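Local structure of toxin secretion ATP-binding protein (Vibrio parahaemolyticus RIMD 2210633, 3B79) at residues 74-77 with 81-84. The protein is probably an ABC transporter that exports toxin at the expense of ATP, represented here by its N-terminal peptidase C39-like domain. Numbering follows the deposited sequence.
Sequences LVLK and SCVL
L74 and C82 form an antiparallel hydrogen-bonded pair in the beta hairpin of strands 72-76 and 80-88. L74 N donates to C82 O at 2.8 Å, with a C=O...N angle of 168°. The return bond, C82 N to L74 O, is longer at 3.2 Å. L74 O also receives a CA-H...O contact from S81 CA at 3.1 Å. V75 and S81 follow as a non-hydrogen-bonded pair.

The apolar contacts lie on the face that carries L74 and C82. The chi1 of C82 (67°) turns SG to flank both its own N and its own carbonyl carbon. SG meets two leucine methyls, L76 CD1 at 3.9 Å and L74 CD1 at 4.1 Å. L74 CD1 also touches L84 CB at 3.9 Å, and the two leucine side chains run at a slant to each other. L76 CD1 reaches over the S81 backbone, 3.8 Å from S81 C.

On the other face S81 OG hydrogen-bonds S11 OG of helix 7-18. Both hydrogen bonds between the segments are backbone bonds, so they set the pairing of the strands. The C82 thiol packs against L74 and L76, and the leucines L74, L76 and L84 carry this face of the antiparallel sheet onto L113 of helix 110-116.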
ATOM      1  N   LEU A  74       1.042  -0.844  -3.622  1.00  8.99           N
ATOM      2  CA  LEU A  74       0.873  -0.814  -5.073  1.00  9.79           C
ATOM      3  C   LEU A  74      -0.299   0.073  -5.432  1.00 10.02           C
ATOM      4  O   LEU A  74      -1.370   0.000  -4.808  1.00 11.59           O
ATOM      5  CB  LEU A  74       0.581  -2.205  -5.593  1.00 10.33           C
ATOM      6  CG  LEU A  74       1.594  -3.310  -5.263  1.00 10.40           C
ATOM      7  CD1 LEU A  74       1.186  -4.609  -5.890  1.00 11.95           C
ATOM      8  CD2 LEU A  74       3.011  -2.906  -5.635  1.00 11.52           C
ATOM      9  N   VAL A  75      -0.121   0.882  -6.481  1.00 10.53           N
ATOM     10  CA  VAL A  75      -1.252   1.611  -7.047  1.00 11.17           C
ATOM     11  C   VAL A  75      -1.893   0.742  -8.107  1.00 10.91           C
ATOM     12  O   VAL A  75      -1.242   0.249  -9.040  1.00 11.54           O
ATOM     13  CB  VAL A  75      -0.752   2.925  -7.679  1.00 12.05           C
ATOM     14  CG1 VAL A  75      -1.918   3.657  -8.334  1.00 13.36           C
ATOM     15  CG2 VAL A  75      -0.062   3.814  -6.627  1.00 12.86           C
ATOM     16  N   LEU A  76      -3.199   0.517  -7.946  1.00 10.97           N
ATOM     17  CA  LEU A  76      -3.960  -0.404  -8.818  1.00 12.30           C
ATOM     18  C   LEU A  76      -4.935   0.442  -9.668  1.00 13.81           C
ATOM     19  O   LEU A  76      -5.225   1.590  -9.356  1.00 15.25           O
ATOM     20  CB  LEU A  76      -4.754  -1.409  -7.972  1.00 12.32           C
ATOM     21  CG  LEU A  76      -3.884  -2.260  -7.028  1.00 11.49           C
ATOM     22  CD1 LEU A  76      -4.811  -3.158  -6.212  1.00 13.86           C
ATOM     23  CD2 LEU A  76      -2.846  -3.093  -7.760  1.00 12.49           C
ATOM     24  N   LYS A  77      -5.414  -0.157 -10.743  1.00 14.11           N
ATOM     25  CA  LYS A  77      -6.342   0.530 -11.658  1.00 16.05           C
ATOM     26  C   LYS A  77      -7.594   0.975 -10.914  1.00 17.80           C
ATOM     27  O   LYS A  77      -8.028   0.346  -9.956  1.00 18.16           O
ATOM     28  CB  LYS A  77      -6.738  -0.418 -12.795  1.00 17.44           C
ATOM     29  CG  LYS A  77      -5.608  -0.728 -13.762  1.00 18.54           C
ATOM     30  CD  LYS A  77      -6.083  -1.765 -14.783  1.00 20.54           C
ATOM     31  CE  LYS A  77      -4.941  -2.060 -15.764  1.00 23.92           C
ATOM     32  NZ  LYS A  77      -5.313  -3.221 -16.666  1.00 25.61           N
ATOM     33  N   SER A  81      -5.757   0.335  -4.396  1.00 12.38           N
ATOM     34  CA  SER A  81      -4.378   0.096  -3.932  1.00 12.66           C
ATOM     35  C   SER A  81      -4.389  -1.146  -3.072  1.00 12.35           C
ATOM     36  O   SER A  81      -5.436  -1.540  -2.525  1.00 13.24           O
ATOM     37  CB  SER A  81      -3.848   1.267  -3.105  1.00 15.06           C
ATOM     38  OG  SER A  81      -4.499   1.311  -1.842  1.00 20.06           O
ATOM     39  N   CYS A  82      -3.215  -1.712  -2.907  1.00 10.62           N
ATOM     40  CA  CYS A  82      -3.057  -2.784  -1.935  1.00 10.66           C
ATOM     41  C   CYS A  82      -1.638  -2.786  -1.397  1.00 10.10           C
ATOM     42  O   CYS A  82      -0.754  -2.101  -1.929  1.00 11.57           O
ATOM     43  CB  CYS A  82      -3.409  -4.174  -2.495  1.00 12.15           C
ATOM     44  SG  CYS A  82      -2.275  -4.773  -3.787  1.00 12.90           S
ATOM     45  N   VAL A  83      -1.429  -3.528  -0.315  1.00  9.38           N
ATOM     46  CA  VAL A  83      -0.079  -3.804   0.131  1.00  8.79           C
ATOM     47  C   VAL A  83       0.405  -5.042  -0.625  1.00  9.90           C
ATOM     48  O   VAL A  83      -0.339  -6.027  -0.737  1.00 10.60           O
ATOM     49  CB  VAL A  83      -0.012  -4.099   1.646  1.00  9.53           C
ATOM     50  CG1 VAL A  83       1.410  -4.320   2.119  1.00 11.07           C
ATOM     51  CG2 VAL A  83      -0.643  -2.922   2.405  1.00 11.71           C
ATOM     52  N   LEU A  84       1.654  -5.017  -1.096  1.00  8.91           N
ATOM     53  CA  LEU A  84       2.320  -6.216  -1.581  1.00  8.82           C
ATOM     54  C   LEU A  84       3.213  -6.703  -0.450  1.00  9.50           C
ATOM     55  O   LEU A  84       4.178  -6.021  -0.049  1.00  9.24           O
ATOM     56  CB  LEU A  84       3.198  -5.900  -2.818  1.00  9.50           C
ATOM     57  CG  LEU A  84       3.928  -7.127  -3.369  1.00 10.10           C
ATOM     58  CD1 LEU A  84       2.954  -8.252  -3.799  1.00 11.42           C
ATOM     59  CD2 LEU A  84       4.814  -6.709  -4.595  1.00 10.95           C
TER